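Local coordinates for protein 3-hydroxyacyl-CoA dehydrogenase type-2 (Mycobacterium avium, PDB 3PPI) that probably catalyses the NAD-dependent oxidation of 3-hydroxyacyl-CoA to 3-oxoacyl-CoA, as a member of the short-chain dehydrogenase/reductase family, at residues G41-L50 with P249-L260. Residues are numbered along the deposited sequence; the frame is centred on the assembly and turned at random.
Sequences GLGEATVRRL and PDEFADAAAFLL
Leu42 meets Phe252, and Arg49 meets Asp254 and Ala257, where helices 41-52 and 249-261 of the Rossmann-type fold pack on one side of the parallel sheet. Helix 41-52 follows the first strand and carries Gly43, probably the last glycine of the glycine-rich nucleotide-binding motif of this family. The two segments cross at -55° with their axes 7.8 Å apart. Alanines line the middle of the crossing and allow this close approach. The CB of Ala45 is pressed to 3.4 Å from the CB of Pro249, tighter than usual.

At one end, Leu42 lies across Phe252 at about a right angle. Its CD1 sits over the ring face, 4.0 Å from the centroid, in a CH-pi contact. Thr46 OG1 comes to the ring edge, 3.5 Å from Phe252 CE2. This hydroxyl donates to Leu42 O, which also accepts from Thr46 N on the opposite face of the carbonyl. The Phe252 side chain also touches Thr172 of strand 167-172, and Ile215 and Pro217 of strand 210-217, so it joins the helix pair to the sheet.

On the water-lined side, Arg49 reaches over to helix 249-261. Its chain bends at chi2 (57°), and Ala257 CB lies against one face of the guanidinium. Arg49 NE forms a salt bridge with Asp53. Water 3 joins Arg49 NH1 to Asp250 O. Asp254 OD2 accepts a hydrogen bond from Asn262 ND2 of the second subunit, so the Arg49-Asp254 salt bridge lies beside the subunit interface. In that bridge, Arg49 NH1 donates to the anti lone pair of Asp254 OD1 at 2.8 Å, nearly straight at 167°.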
ATOM      1  N   GLY A  41       8.603  -4.146 -28.075  1.00 23.33           N
ATOM      2  CA  GLY A  41       8.826  -3.636 -26.734  1.00 22.03           C
ATOM      3  C   GLY A  41       8.868  -4.730 -25.682  1.00 21.15           C
ATOM      4  O   GLY A  41       9.538  -5.746 -25.852  1.00 20.86           O
ATOM      5  N   LEU A  42       8.129  -4.523 -24.599  1.00 20.09           N
ATOM      6  CA  LEU A  42       8.136  -5.452 -23.487  1.00 19.53           C
ATOM      7  C   LEU A  42       7.595  -6.818 -23.914  1.00 19.82           C
ATOM      8  O   LEU A  42       8.112  -7.854 -23.522  1.00 19.34           O
ATOM      9  CB  LEU A  42       7.285  -4.903 -22.339  1.00 19.17           C
ATOM     10  CG  LEU A  42       7.638  -3.537 -21.774  1.00 19.93           C
ATOM     11  CD1 LEU A  42       6.703  -3.216 -20.552  1.00 17.79           C
ATOM     12  CD2 LEU A  42       9.123  -3.475 -21.392  1.00 19.70           C
ATOM     13  N   GLY A  43       6.527  -6.802 -24.704  1.00 20.61           N
ATOM     14  CA  GLY A  43       5.909  -8.033 -25.181  1.00 21.05           C
ATOM     15  C   GLY A  43       6.828  -8.858 -26.067  1.00 21.47           C
ATOM     16  O   GLY A  43       6.885 -10.074 -25.926  1.00 21.33           O
ATOM     17  N   GLU A  44       7.549  -8.204 -26.976  1.00 21.96           N
ATOM     18  CA  GLU A  44       8.510  -8.914 -27.818  1.00 22.64           C
ATOM     19  C   GLU A  44       9.557  -9.630 -26.966  1.00 22.06           C
ATOM     20  O   GLU A  44       9.866 -10.803 -27.209  1.00 23.03           O
ATOM     21  CB  GLU A  44       9.190  -7.960 -28.815  1.00 23.42           C
ATOM     22  CG  GLU A  44      10.347  -8.580 -29.591  1.00 24.45           C
ATOM     23  CD  GLU A  44      11.024  -7.596 -30.549  1.00 27.53           C
ATOM     24  OE1 GLU A  44      10.522  -6.466 -30.722  1.00 27.57           O
ATOM     25  OE2 GLU A  44      12.068  -7.962 -31.128  1.00 29.76           O
ATOM     26  N   ALA A  45      10.101  -8.940 -25.970  1.00 20.78           N
ATOM     27  CA  ALA A  45      11.142  -9.544 -25.134  1.00 20.30           C
ATOM     28  C   ALA A  45      10.581 -10.763 -24.377  1.00 19.62           C
ATOM     29  O   ALA A  45      11.268 -11.780 -24.186  1.00 19.40           O
ATOM     30  CB  ALA A  45      11.720  -8.509 -24.167  1.00 18.94           C
ATOM     31  N   THR A  46       9.318 -10.663 -23.978  1.00 18.11           N
ATOM     32  CA  THR A  46       8.639 -11.755 -23.294  1.00 18.14           C
ATOM     33  C   THR A  46       8.476 -12.931 -24.250  1.00 19.14           C
ATOM     34  O   THR A  46       8.809 -14.052 -23.901  1.00 19.46           O
ATOM     35  CB  THR A  46       7.275 -11.303 -22.747  1.00 17.08           C
ATOM     36  OG1 THR A  46       7.483 -10.171 -21.898  1.00 16.52           O
ATOM     37  CG2 THR A  46       6.568 -12.423 -21.956  1.00 16.08           C
ATOM     38  N   VAL A  47       8.002 -12.662 -25.466  1.00 19.98           N
ATOM     39  CA  VAL A  47       7.893 -13.712 -26.475  1.00 20.99           C
ATOM     40  C   VAL A  47       9.234 -14.438 -26.678  1.00 21.87           C
ATOM     41  O   VAL A  47       9.295 -15.676 -26.618  1.00 22.48           O
ATOM     42  CB  VAL A  47       7.378 -13.168 -27.814  1.00 21.25           C
ATOM     43  CG1 VAL A  47       7.496 -14.240 -28.917  1.00 22.00           C
ATOM     44  CG2 VAL A  47       5.920 -12.683 -27.668  1.00 21.16           C
ATOM     45  N   ARG A  48      10.293 -13.668 -26.908  1.00 22.52           N
ATOM     46  CA  ARG A  48      11.618 -14.238 -27.150  1.00 23.55           C
ATOM     47  C   ARG A  48      12.049 -15.126 -25.973  1.00 23.12           C
ATOM     48  O   ARG A  48      12.564 -16.221 -26.175  1.00 23.72           O
ATOM     49  CB  ARG A  48      12.648 -13.127 -27.388  1.00 23.59           C
ATOM     50  CG  ARG A  48      12.474 -12.405 -28.717  1.00 25.60           C
ATOM     51  CD  ARG A  48      13.568 -11.389 -28.937  1.00 26.29           C
ATOM     52  NE  ARG A  48      13.390 -10.632 -30.182  1.00 27.66           N
ATOM     53  CZ  ARG A  48      13.769 -11.054 -31.388  1.00 29.03           C
ATOM     54  NH1 ARG A  48      14.337 -12.247 -31.542  1.00 29.46           N
ATOM     55  NH2 ARG A  48      13.565 -10.283 -32.449  1.00 29.78           N
ATOM     56  N   ARG A  49      11.837 -14.640 -24.756  1.00 22.16           N
ATOM     57  CA  ARG A  49      12.204 -15.371 -23.539  1.00 21.89           C
ATOM     58  C   ARG A  49      11.397 -16.655 -23.385  1.00 21.99           C
ATOM     59  O   ARG A  49      11.957 -17.717 -23.137  1.00 21.43           O
ATOM     60  CB  ARG A  49      11.978 -14.495 -22.301  1.00 21.40           C
ATOM     61  CG  ARG A  49      12.202 -15.183 -20.951  1.00 21.46           C
ATOM     62  CD  ARG A  49      13.603 -15.771 -20.804  1.00 22.73           C
ATOM     63  NE  ARG A  49      13.749 -16.428 -19.505  1.00 24.00           N
ATOM     64  CZ  ARG A  49      14.197 -15.860 -18.388  1.00 23.13           C
ATOM     65  NH1 ARG A  49      14.578 -14.592 -18.351  1.00 23.12           N
ATOM     66  NH2 ARG A  49      14.256 -16.579 -17.281  1.00 24.11           N
ATOM     67  N   LEU A  50      10.077 -16.553 -23.493  1.00 22.02           N
ATOM     68  CA  LEU A  50       9.239 -17.737 -23.300  1.00 22.60           C
ATOM     69  C   LEU A  50       9.496 -18.783 -24.396  1.00 24.44           C
ATOM     70  O   LEU A  50       9.523 -19.976 -24.117  1.00 25.03           O
ATOM     71  CB  LEU A  50       7.768 -17.357 -23.235  1.00 22.61           C
ATOM     72  CG  LEU A  50       7.318 -16.490 -22.057  1.00 20.81           C
ATOM     73  CD1 LEU A  50       5.770 -16.313 -22.113  1.00 20.17           C
ATOM     74  CD2 LEU A  50       7.767 -17.071 -20.720  1.00 20.29           C
ATOM     75  N   PRO A 249      13.450  -4.219 -21.815  1.00 20.46           N
ATOM     76  CA  PRO A 249      12.488  -5.278 -22.106  1.00 19.64           C
ATOM     77  C   PRO A 249      12.932  -6.637 -21.590  1.00 19.36           C
ATOM     78  O   PRO A 249      12.092  -7.377 -21.074  1.00 19.01           O
ATOM     79  CB  PRO A 249      12.406  -5.265 -23.631  1.00 20.66           C
ATOM     80  CG  PRO A 249      12.699  -3.808 -23.981  1.00 21.40           C
ATOM     81  CD  PRO A 249      13.813  -3.459 -23.033  1.00 21.29           C
ATOM     82  N   ASP A 250      14.221  -6.966 -21.680  1.00 19.12           N
ATOM     83  CA  ASP A 250      14.681  -8.273 -21.172  1.00 19.50           C
ATOM     84  C   ASP A 250      14.494  -8.416 -19.659  1.00 18.53           C
ATOM     85  O   ASP A 250      14.223  -9.524 -19.174  1.00 18.56           O
ATOM     86  CB  ASP A 250      16.141  -8.549 -21.517  1.00 20.61           C
ATOM     87  CG  ASP A 250      16.331  -8.969 -22.970  1.00 23.50           C
ATOM     88  OD1 ASP A 250      15.348  -9.326 -23.653  1.00 26.43           O
ATOM     89  OD2 ASP A 250      17.478  -8.969 -23.419  1.00 28.88           O
ATOM     90  N   GLU A 251      14.659  -7.318 -18.918  1.00 17.46           N
ATOM     91  CA  GLU A 251      14.392  -7.342 -17.452  1.00 16.71           C
ATOM     92  C   GLU A 251      12.930  -7.598 -17.149  1.00 15.64           C
ATOM     93  O   GLU A 251      12.597  -8.337 -16.206  1.00 15.19           O
ATOM     94  CB  GLU A 251      14.915  -6.071 -16.769  1.00 15.76           C
ATOM     95  CG  GLU A 251      16.465  -6.074 -16.682  1.00 18.35           C
ATOM     96  CD  GLU A 251      17.103  -4.689 -16.528  1.00 19.57           C
ATOM     97  OE1 GLU A 251      16.466  -3.651 -16.821  1.00 17.41           O
ATOM     98  OE2 GLU A 251      18.275  -4.652 -16.111  1.00 19.60           O
ATOM     99  N   PHE A 252      12.047  -6.994 -17.943  1.00 15.43           N
ATOM    100  CA  PHE A 252      10.619  -7.245 -17.825  1.00 15.07           C
ATOM    101  C   PHE A 252      10.313  -8.716 -18.124  1.00 15.07           C
ATOM    102  O   PHE A 252       9.561  -9.361 -17.397  1.00 14.34           O
ATOM    103  CB  PHE A 252       9.843  -6.343 -18.796  1.00 15.42           C
ATOM    104  CG  PHE A 252       8.363  -6.573 -18.775  1.00 14.89           C
ATOM    105  CD1 PHE A 252       7.549  -5.861 -17.930  1.00 15.66           C
ATOM    106  CD2 PHE A 252       7.788  -7.532 -19.600  1.00 17.05           C
ATOM    107  CE1 PHE A 252       6.177  -6.088 -17.904  1.00 14.73           C
ATOM    108  CE2 PHE A 252       6.432  -7.762 -19.572  1.00 15.61           C
ATOM    109  CZ  PHE A 252       5.622  -7.026 -18.736  1.00 14.95           C
ATOM    110  N   ALA A 253      10.865  -9.210 -19.234  1.00 15.36           N
ATOM    111  CA  ALA A 253      10.669 -10.591 -19.656  1.00 16.25           C
ATOM    112  C   ALA A 253      11.126 -11.562 -18.578  1.00 16.39           C
ATOM    113  O   ALA A 253      10.486 -12.593 -18.355  1.00 17.42           O
ATOM    114  CB  ALA A 253      11.422 -10.868 -20.973  1.00 17.11           C
ATOM    115  N   ASP A 254      12.220 -11.223 -17.900  1.00 16.24           N
ATOM    116  CA  ASP A 254      12.765 -12.078 -16.845  1.00 15.92           C
ATOM    117  C   ASP A 254      11.814 -12.132 -15.637  1.00 15.25           C
ATOM    118  O   ASP A 254      11.627 -13.185 -15.046  1.00 15.56           O
ATOM    119  CB  ASP A 254      14.147 -11.566 -16.425  1.00 15.71           C
ATOM    120  CG  ASP A 254      14.821 -12.456 -15.408  1.00 16.53           C
ATOM    121  OD1 ASP A 254      15.178 -13.600 -15.763  1.00 18.03           O
ATOM    122  OD2 ASP A 254      15.025 -12.002 -14.271  1.00 17.94           O
ATOM    123  N   ALA A 255      11.224 -10.996 -15.275  1.00 14.76           N
ATOM    124  CA  ALA A 255      10.221 -10.936 -14.224  1.00 14.07           C
ATOM    125  C   ALA A 255       8.975 -11.727 -14.601  1.00 14.74           C
ATOM    126  O   ALA A 255       8.434 -12.476 -13.783  1.00 15.49           O
ATOM    127  CB  ALA A 255       9.859  -9.478 -13.921  1.00 13.89           C
ATOM    128  N   ALA A 256       8.526 -11.575 -15.843  1.00 14.61           N
ATOM    129  CA  ALA A 256       7.355 -12.310 -16.315  1.00 14.90           C
ATOM    130  C   ALA A 256       7.600 -13.797 -16.201  1.00 15.03           C
ATOM    131  O   ALA A 256       6.753 -14.516 -15.670  1.00 15.28           O
ATOM    132  CB  ALA A 256       6.982 -11.928 -17.756  1.00 14.76           C
ATOM    133  N   ALA A 257       8.769 -14.252 -16.647  1.00 15.49           N
ATOM    134  CA  ALA A 257       9.095 -15.680 -16.601  1.00 16.47           C
ATOM    135  C   ALA A 257       9.098 -16.177 -15.164  1.00 15.88           C
ATOM    136  O   ALA A 257       8.613 -17.263 -14.880  1.00 16.65           O
ATOM    137  CB  ALA A 257      10.448 -15.966 -17.273  1.00 15.95           C
ATOM    138  N   PHE A 258       9.661 -15.388 -14.260  1.00 16.04           N
ATOM    139  CA  PHE A 258       9.662 -15.738 -12.837  1.00 15.13           C
ATOM    140  C   PHE A 258       8.240 -15.917 -12.289  1.00 14.84           C
ATOM    141  O   PHE A 258       7.964 -16.855 -11.539  1.00 14.23           O
ATOM    142  CB  PHE A 258      10.391 -14.659 -12.018  1.00 14.93           C
ATOM    143  CG  PHE A 258      10.218 -14.817 -10.537  1.00 14.10           C
ATOM    144  CD1 PHE A 258      10.895 -15.809  -9.854  1.00 14.30           C
ATOM    145  CD2 PHE A 258       9.361 -13.995  -9.827  1.00 14.02           C
ATOM    146  CE1 PHE A 258      10.736 -15.956  -8.480  1.00 14.04           C
ATOM    147  CE2 PHE A 258       9.182 -14.152  -8.450  1.00 14.30           C
ATOM    148  CZ  PHE A 258       9.873 -15.146  -7.782  1.00 14.49           C
ATOM    149  N   LEU A 259       7.343 -15.001 -12.633  1.00 15.09           N
ATOM    150  CA  LEU A 259       5.954 -15.085 -12.144  1.00 15.12           C
ATOM    151  C   LEU A 259       5.223 -16.311 -12.687  1.00 16.46           C
ATOM    152  O   LEU A 259       4.321 -16.854 -12.046  1.00 16.68           O
ATOM    153  CB  LEU A 259       5.187 -13.822 -12.501  1.00 14.70           C
ATOM    154  CG  LEU A 259       5.670 -12.563 -11.767  1.00 14.25           C
ATOM    155  CD1 LEU A 259       4.956 -11.297 -12.246  1.00 12.37           C
ATOM    156  CD2 LEU A 259       5.523 -12.735 -10.275  1.00 12.50           C
ATOM    157  N   LEU A 260       5.616 -16.735 -13.873  1.00 17.14           N
ATOM    158  CA  LEU A 260       5.062 -17.925 -14.487  1.00 18.37           C
ATOM    159  C   LEU A 260       5.591 -19.204 -13.861  1.00 19.22           C
ATOM    160  O   LEU A 260       4.871 -20.202 -13.834  1.00 21.19           O
ATOM    161  CB  LEU A 260       5.344 -17.932 -15.989  1.00 19.02           C
ATOM    162  CG  LEU A 260       4.655 -16.844 -16.826  1.00 17.93           C
ATOM    163  CD1 LEU A 260       4.968 -17.051 -18.286  1.00 18.36           C
ATOM    164  CD2 LEU A 260       3.144 -16.808 -16.609  1.00 19.01           C
TER
HETATM  165  O   HOH W   1      13.826 -11.686 -23.470  1.00 29.64           O
HETATM  166  O   HOH W   2      13.071 -15.550 -14.413  1.00 23.46           O
HETATM  167  O   HOH W   3      14.515 -12.380 -20.184  1.00 25.82           O